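Local coordinates for protein sensor-type histidine kinase PrrB (Mycobacterium tuberculosis, PDB 1YSR) that uses ATP to phosphorylate a histidine in two-component signalling, this chain being the C-terminal ATP-binding domain of the membrane sensor kinase, at residues R16-A21 with L28-V33; L66-A71 with S135-A140; S131-N134 with A140-V143. All coordinates share one frame; numbering follows the deposited sequence.

Contact 1 (R16-A21 with L28-V33); sequences RAAHDA and LDVSLV
Ala18 and Val30 form the centre of this helix-on-strand contact. The methyl of Ala18 points toward the strand, where its CB lies 3.8 Å from Ser31 CA and 3.9 Å from Val30 CG2. It therefore rests on bare main chain as much as on a side chain, and the same methyl lies 4.0 Å from Leu32 N. Val30 answers with both branches. CG2, anti to the backbone N, takes the Ala18 methyl, while CG1, set between the backbone N and the carbonyl carbon (chi1 54°), turns to the helix backbone and comes 3.5 Å from Ala18 O. The same CG1 reaches the methyl of Ala21, one helical turn further on, with Ala21 CB 4.2 Å away. The methyls of Ala18 and Ala21 thus each take one branch of the same valine.

Such short side chains let the two backbones draw close: the local axes approach to 6.9 Å and run nearly antiparallel, at 163°. The contact is made by methyls against carbon and main-chain atoms, and the segments share no hydrogen bond. The helix is also held by the salt bridge of Asp20 to Arg48 on helix 44-61, against which Ala17 also packs. Strand 29-32 is one of the two outermost strands of the mixed sheet within this chain, pairing in parallel with strand 66-74, and helix 10-24 lies over it, its Ala18 also touching Leu69 of that neighbouring strand.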
# COMPACT_ATOMS: atom_id res chain seq x y z
N ARG A 16 8.38 -3.80 1.47
CA ARG A 16 8.17 -3.17 2.77
C ARG A 16 7.80 -4.17 3.82
O ARG A 16 8.21 -4.05 4.95
CB ARG A 16 7.09 -2.06 2.79
CG ARG A 16 7.28 -0.92 1.79
CD ARG A 16 6.12 0.13 1.92
NE ARG A 16 4.75 -0.41 1.86
CZ ARG A 16 3.97 -0.49 0.77
NH1 ARG A 16 4.39 -0.08 -0.42
NH2 ARG A 16 2.75 -0.99 0.87
N ALA A 17 6.94 -5.14 3.46
CA ALA A 17 6.56 -6.13 4.43
C ALA A 17 7.80 -6.86 4.97
O ALA A 17 7.87 -7.18 6.15
CB ALA A 17 5.59 -7.14 3.79
N ALA A 18 8.70 -7.18 4.06
CA ALA A 18 9.86 -8.01 4.47
C ALA A 18 10.75 -7.13 5.37
O ALA A 18 11.23 -7.57 6.40
CB ALA A 18 10.61 -8.46 3.27
N HIS A 19 10.92 -5.86 5.00
CA HIS A 19 11.77 -4.94 5.78
C HIS A 19 11.21 -4.76 7.18
O HIS A 19 11.96 -4.81 8.17
CB HIS A 19 11.93 -3.60 5.05
CG HIS A 19 12.89 -3.67 3.90
ND1 HIS A 19 14.25 -3.82 4.07
CD2 HIS A 19 12.68 -3.61 2.56
CE1 HIS A 19 14.84 -3.85 2.89
NE2 HIS A 19 13.92 -3.72 1.95
N ASP A 20 9.90 -4.53 7.27
CA ASP A 20 9.25 -4.37 8.56
C ASP A 20 9.28 -5.64 9.38
O ASP A 20 9.48 -5.56 10.59
CB ASP A 20 7.79 -3.92 8.43
CG ASP A 20 7.64 -2.52 7.84
OD1 ASP A 20 8.64 -1.80 7.71
OD2 ASP A 20 6.49 -2.15 7.47
N ALA A 21 9.04 -6.81 8.75
CA ALA A 21 9.08 -8.08 9.47
C ALA A 21 10.46 -8.36 10.09
O ALA A 21 10.55 -8.86 11.21
CB ALA A 21 8.65 -9.24 8.60
N LEU A 28 15.20 -13.55 12.13
CA LEU A 28 14.51 -14.03 10.92
C LEU A 28 15.21 -13.46 9.69
O LEU A 28 15.49 -12.28 9.66
CB LEU A 28 13.02 -13.65 10.96
CG LEU A 28 12.27 -13.85 9.64
CD1 LEU A 28 12.20 -15.35 9.27
CD2 LEU A 28 10.86 -13.21 9.73
N ASP A 29 15.52 -14.29 8.70
CA ASP A 29 16.07 -13.84 7.41
C ASP A 29 14.85 -13.76 6.49
O ASP A 29 14.31 -14.79 6.08
CB ASP A 29 17.06 -14.87 6.81
CG ASP A 29 17.63 -14.48 5.42
OD1 ASP A 29 17.09 -13.59 4.68
OD2 ASP A 29 18.68 -15.10 5.01
N VAL A 30 14.40 -12.54 6.21
CA VAL A 30 13.17 -12.38 5.42
C VAL A 30 13.45 -11.33 4.35
O VAL A 30 14.03 -10.25 4.65
CB VAL A 30 11.95 -12.03 6.28
CG1 VAL A 30 12.24 -10.80 7.16
CG2 VAL A 30 10.67 -11.82 5.33
N SER A 31 13.06 -11.62 3.10
CA SER A 31 13.36 -10.75 2.03
C SER A 31 12.45 -10.98 0.83
O SER A 31 11.82 -12.03 0.69
CB SER A 31 14.80 -11.01 1.56
OG SER A 31 14.80 -12.24 0.83
N LEU A 32 12.35 -9.95 0.00
CA LEU A 32 11.72 -10.07 -1.28
C LEU A 32 12.78 -10.54 -2.26
O LEU A 32 13.78 -9.80 -2.50
CB LEU A 32 11.26 -8.70 -1.74
CG LEU A 32 10.77 -8.64 -3.19
CD1 LEU A 32 9.54 -9.55 -3.35
CD2 LEU A 32 10.42 -7.21 -3.57
N VAL A 33 12.51 -11.69 -2.86
CA VAL A 33 13.23 -12.25 -3.99
C VAL A 33 13.07 -11.37 -5.25
O VAL A 33 11.98 -10.86 -5.51
CB VAL A 33 12.60 -13.63 -4.20
CG1 VAL A 33 12.35 -13.98 -5.66
CG2 VAL A 33 13.31 -14.71 -3.35

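Contact 2 (L66-A71 with S135-A140); sequences LVQLSA and SPLGGA
Leu137, carried on the turn between the last two strands, lays its two methyls against Leu66 and Gln68 of strand 66-74. The apolar part is leucine on leucine: Leu66 CD2 meets Leu137 CD2 at 4.0 Å, and the two side chains cross at about a right angle. Beside it, Leu137 CD1 rests against the aliphatic and amide portions of Gln68, at 3.7 Å from Gln68 CG and 3.6 Å from Gln68 OE1. Gln68 is extended beyond CG (chi2 176°), which lets CG, CD and OE1 all meet Leu137 CD1 as the two side chains cross at a slant. These are van der Waals contacts, and Leu137 provides the whole of the turn's share.

The polar interactions belong to the turn itself. Ser135 OG accepts from Leu137 N at 2.9 Å, an ST turn, and Gly138 N bonds to Ser135 O at 3.0 Å, closing a type I beta turn from Ser135 to Gly138. Gly138 has positive phi (119°), at backbone angles that call for glycine. Ser135 OG is also hydrogen-bonded to Asp83, which ties the turn to strand 77-84. That strand lies between strands 66-74 and 140-147 in the mixed sheet; the connection from strand 129-134 to strand 140-147 thus reaches across strand 77-84, where Pro136 touches Asp83, to Leu66 and Gln68 at the surface.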
# COMPACT_ATOMS: atom_id res chain seq x y z
N LEU A 66 13.81 -18.64 7.95
CA LEU A 66 14.01 -18.09 6.61
C LEU A 66 12.62 -18.02 5.92
O LEU A 66 11.83 -19.00 5.93
CB LEU A 66 14.99 -18.95 5.75
CG LEU A 66 15.18 -18.63 4.27
CD1 LEU A 66 16.08 -17.39 4.18
CD2 LEU A 66 15.95 -19.84 3.61
N VAL A 67 12.33 -16.84 5.39
CA VAL A 67 11.13 -16.55 4.61
C VAL A 67 11.50 -15.74 3.36
O VAL A 67 12.32 -14.80 3.44
CB VAL A 67 10.11 -15.70 5.45
CG1 VAL A 67 8.96 -15.19 4.56
CG2 VAL A 67 9.61 -16.52 6.65
N GLN A 68 10.93 -16.09 2.22
CA GLN A 68 11.13 -15.35 0.99
C GLN A 68 9.79 -15.03 0.45
O GLN A 68 8.93 -15.95 0.30
CB GLN A 68 11.85 -16.24 -0.05
CG GLN A 68 13.31 -16.50 0.36
CD GLN A 68 14.03 -17.45 -0.61
OE1 GLN A 68 13.41 -18.09 -1.47
NE2 GLN A 68 15.33 -17.50 -0.48
N LEU A 69 9.62 -13.75 0.12
CA LEU A 69 8.41 -13.26 -0.55
C LEU A 69 8.72 -13.14 -2.04
O LEU A 69 9.84 -12.75 -2.44
CB LEU A 69 8.08 -11.87 -0.01
CG LEU A 69 8.01 -11.79 1.51
CD1 LEU A 69 7.69 -10.33 2.07
CD2 LEU A 69 7.05 -12.90 2.13
N SER A 70 7.73 -13.40 -2.87
CA SER A 70 7.90 -13.19 -4.31
C SER A 70 6.61 -12.82 -4.99
O SER A 70 5.55 -13.13 -4.49
CB SER A 70 8.46 -14.42 -5.00
OG SER A 70 7.69 -15.59 -4.76
N ALA A 71 6.74 -12.22 -6.18
CA ALA A 71 5.59 -11.93 -7.05
C ALA A 71 6.01 -12.22 -8.47
O ALA A 71 7.09 -11.75 -8.93
CB ALA A 71 5.17 -10.47 -6.90
N SER A 135 7.24 -25.88 0.08
CA SER A 135 8.17 -24.89 -0.40
C SER A 135 9.53 -25.57 -0.78
O SER A 135 9.92 -26.50 -0.12
CB SER A 135 8.46 -23.95 0.74
OG SER A 135 9.40 -23.04 0.25
N PRO A 136 10.23 -25.05 -1.78
CA PRO A 136 11.64 -25.40 -2.03
C PRO A 136 12.53 -25.08 -0.84
O PRO A 136 13.62 -25.67 -0.71
CB PRO A 136 12.01 -24.49 -3.20
CG PRO A 136 10.80 -24.25 -3.91
CD PRO A 136 9.73 -24.13 -2.82
N LEU A 137 12.07 -24.20 0.06
CA LEU A 137 12.82 -23.92 1.32
C LEU A 137 12.62 -24.96 2.40
O LEU A 137 13.35 -24.96 3.39
CB LEU A 137 12.50 -22.52 1.93
CG LEU A 137 12.73 -21.39 0.91
CD1 LEU A 137 12.48 -19.98 1.46
CD2 LEU A 137 14.18 -21.45 0.38
N GLY A 138 11.61 -25.82 2.26
CA GLY A 138 11.42 -26.86 3.27
C GLY A 138 10.09 -26.84 4.05
O GLY A 138 9.60 -27.88 4.51
N GLY A 139 9.51 -25.65 4.19
CA GLY A 139 8.34 -25.45 5.00
C GLY A 139 7.11 -25.25 4.13
O GLY A 139 6.87 -26.01 3.22
N ALA A 140 6.32 -24.24 4.47
CA ALA A 140 5.10 -23.96 3.72
C ALA A 140 5.39 -22.96 2.59
O ALA A 140 6.29 -22.12 2.73
CB ALA A 140 4.08 -23.40 4.67

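Contact 3 (S131-N134 with A140-V143); sequences SLEN and ARLV
Glu133 and Arg141 face each other as a hydrogen-bonded antiparallel pair, with their side chains lying alongside and pointing the same way. From CB, which packs against the Arg141 CB at 4.1 Å, the glutamate runs extended beyond CG and brings its carboxylate over Val143, where Glu133 CD lies 3.8 Å from Val143 CG2. At the tip, Glu133 OE1 takes the N-H of Arg141 NE in a salt bridge of 3.0 Å. The oxygen lies in the guanidinium plane, at its edge, whereas the nitrogen approaches OE1 from 41° above the carboxylate plane. The other oxygen, OE2, pairs with Arg145. Arg141 starts with CG anti to the backbone N (chi1 174°) and stays extended to NE, which keeps its chain abreast of the glutamate. Its NH1 has a second acidic partner, Asp83 of strand 77-84, so the alternating charges would be expected to steady one another.

Around this pair the backbones are joined by reciprocal bonds. Glu133 N reaches Arg141 O at 2.8 Å, and the return bond from Arg141 N meets Glu133 O from well above the carbonyl plane. Ser131 and Val143 exchange a second set, with Val143 N to Ser131 O at 2.8 Å. A water there donates to Val143 O and is also hydrogen-bonded to Ser131 OG.

On the opposite face Leu132 reaches Ala140, its CD2 3.9 Å from Ala140 CB, and Leu142 lays CD1 3.4 Å from Ser131 O; both leucines pack on Phe98 of helix 94-98. The segments form an antiparallel beta hairpin at one edge of the mixed sheet, with 129-134 outermost within this chain and 140-147 paired with 77-84, in an alpha/beta-sandwich ATP-binding domain of the histidine kinase, gyrase B and HSP90 type.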
# COMPACT_ATOMS: atom_id res chain seq x y z
N SER A 131 -3.76 -20.68 -1.41
CA SER A 131 -3.56 -22.11 -1.20
C SER A 131 -2.19 -22.38 -0.65
O SER A 131 -1.31 -21.50 -0.66
CB SER A 131 -3.76 -22.83 -2.50
OG SER A 131 -2.90 -22.27 -3.44
N LEU A 132 -2.03 -23.61 -0.17
CA LEU A 132 -0.74 -24.05 0.36
C LEU A 132 -0.11 -25.14 -0.50
O LEU A 132 -0.79 -26.03 -1.09
CB LEU A 132 -0.93 -24.55 1.78
CG LEU A 132 -1.02 -23.47 2.87
CD1 LEU A 132 -1.74 -23.94 4.08
CD2 LEU A 132 0.42 -22.99 3.27
N GLU A 133 1.21 -25.02 -0.61
CA GLU A 133 2.06 -25.93 -1.39
C GLU A 133 3.28 -26.21 -0.55
O GLU A 133 3.41 -25.68 0.57
CB GLU A 133 2.53 -25.26 -2.67
CG GLU A 133 1.42 -24.99 -3.63
CD GLU A 133 1.89 -24.26 -4.87
OE1 GLU A 133 3.13 -24.06 -5.02
OE2 GLU A 133 1.03 -23.89 -5.68
N ASN A 134 4.15 -27.11 -1.03
CA ASN A 134 5.36 -27.40 -0.29
C ASN A 134 6.46 -26.47 -0.81
O ASN A 134 6.59 -26.27 -2.01
CB ASN A 134 5.76 -28.89 -0.40
CG ASN A 134 5.08 -29.79 0.67
OD1 ASN A 134 4.01 -29.46 1.24
ND2 ASN A 134 5.71 -30.94 0.94
N ALA A 140 6.32 -24.24 4.47
CA ALA A 140 5.10 -23.96 3.72
C ALA A 140 5.39 -22.96 2.59
O ALA A 140 6.29 -22.12 2.73
CB ALA A 140 4.08 -23.40 4.67
N ARG A 141 4.61 -23.05 1.51
CA ARG A 141 4.57 -22.05 0.50
C ARG A 141 3.09 -21.63 0.42
O ARG A 141 2.21 -22.46 0.05
CB ARG A 141 5.03 -22.65 -0.82
CG ARG A 141 4.90 -21.75 -2.02
CD ARG A 141 5.79 -22.29 -3.16
NE ARG A 141 5.21 -21.91 -4.43
CZ ARG A 141 5.57 -20.83 -5.09
NH1 ARG A 141 6.52 -20.06 -4.60
NH2 ARG A 141 4.99 -20.53 -6.24
N LEU A 142 2.79 -20.40 0.83
CA LEU A 142 1.43 -19.91 0.71
C LEU A 142 1.35 -19.06 -0.53
O LEU A 142 2.13 -18.11 -0.69
CB LEU A 142 1.07 -19.06 1.93
CG LEU A 142 -0.25 -18.26 2.01
CD1 LEU A 142 -1.40 -19.05 1.72
CD2 LEU A 142 -0.34 -17.78 3.42
N VAL A 143 0.40 -19.38 -1.41
CA VAL A 143 0.33 -18.76 -2.68
C VAL A 143 -0.99 -18.04 -2.82
O VAL A 143 -2.05 -18.63 -2.63
CB VAL A 143 0.45 -19.75 -3.88
CG1 VAL A 143 0.59 -18.93 -5.13
CG2 VAL A 143 1.67 -20.61 -3.76
O HOH W 1 -3.72 -19.74 -4.83

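Starting from the N terminus, contact 1 closes first, a short connection that folds helix 10-24 back onto strand 29-32. Contact 2 opens later, on strand 66-74, and closes only after the chain has passed through strand 77-84, two helices and strand 129-134. Contact 3 overlaps its end: 131-134 comes before the turn used by contact 2 and 140-143 after it, with Ala140 shared. Contacts 1 and 2 adjoin through the parallel pairing of strands 29-32 and 66-74, with Ser31 O 2.8 Å from Leu69 N. Contacts 1 and 3 do not touch, their centres about 18 Å apart, and involve strands 29-32 and 129-134, the outermost of the sheet within this chain.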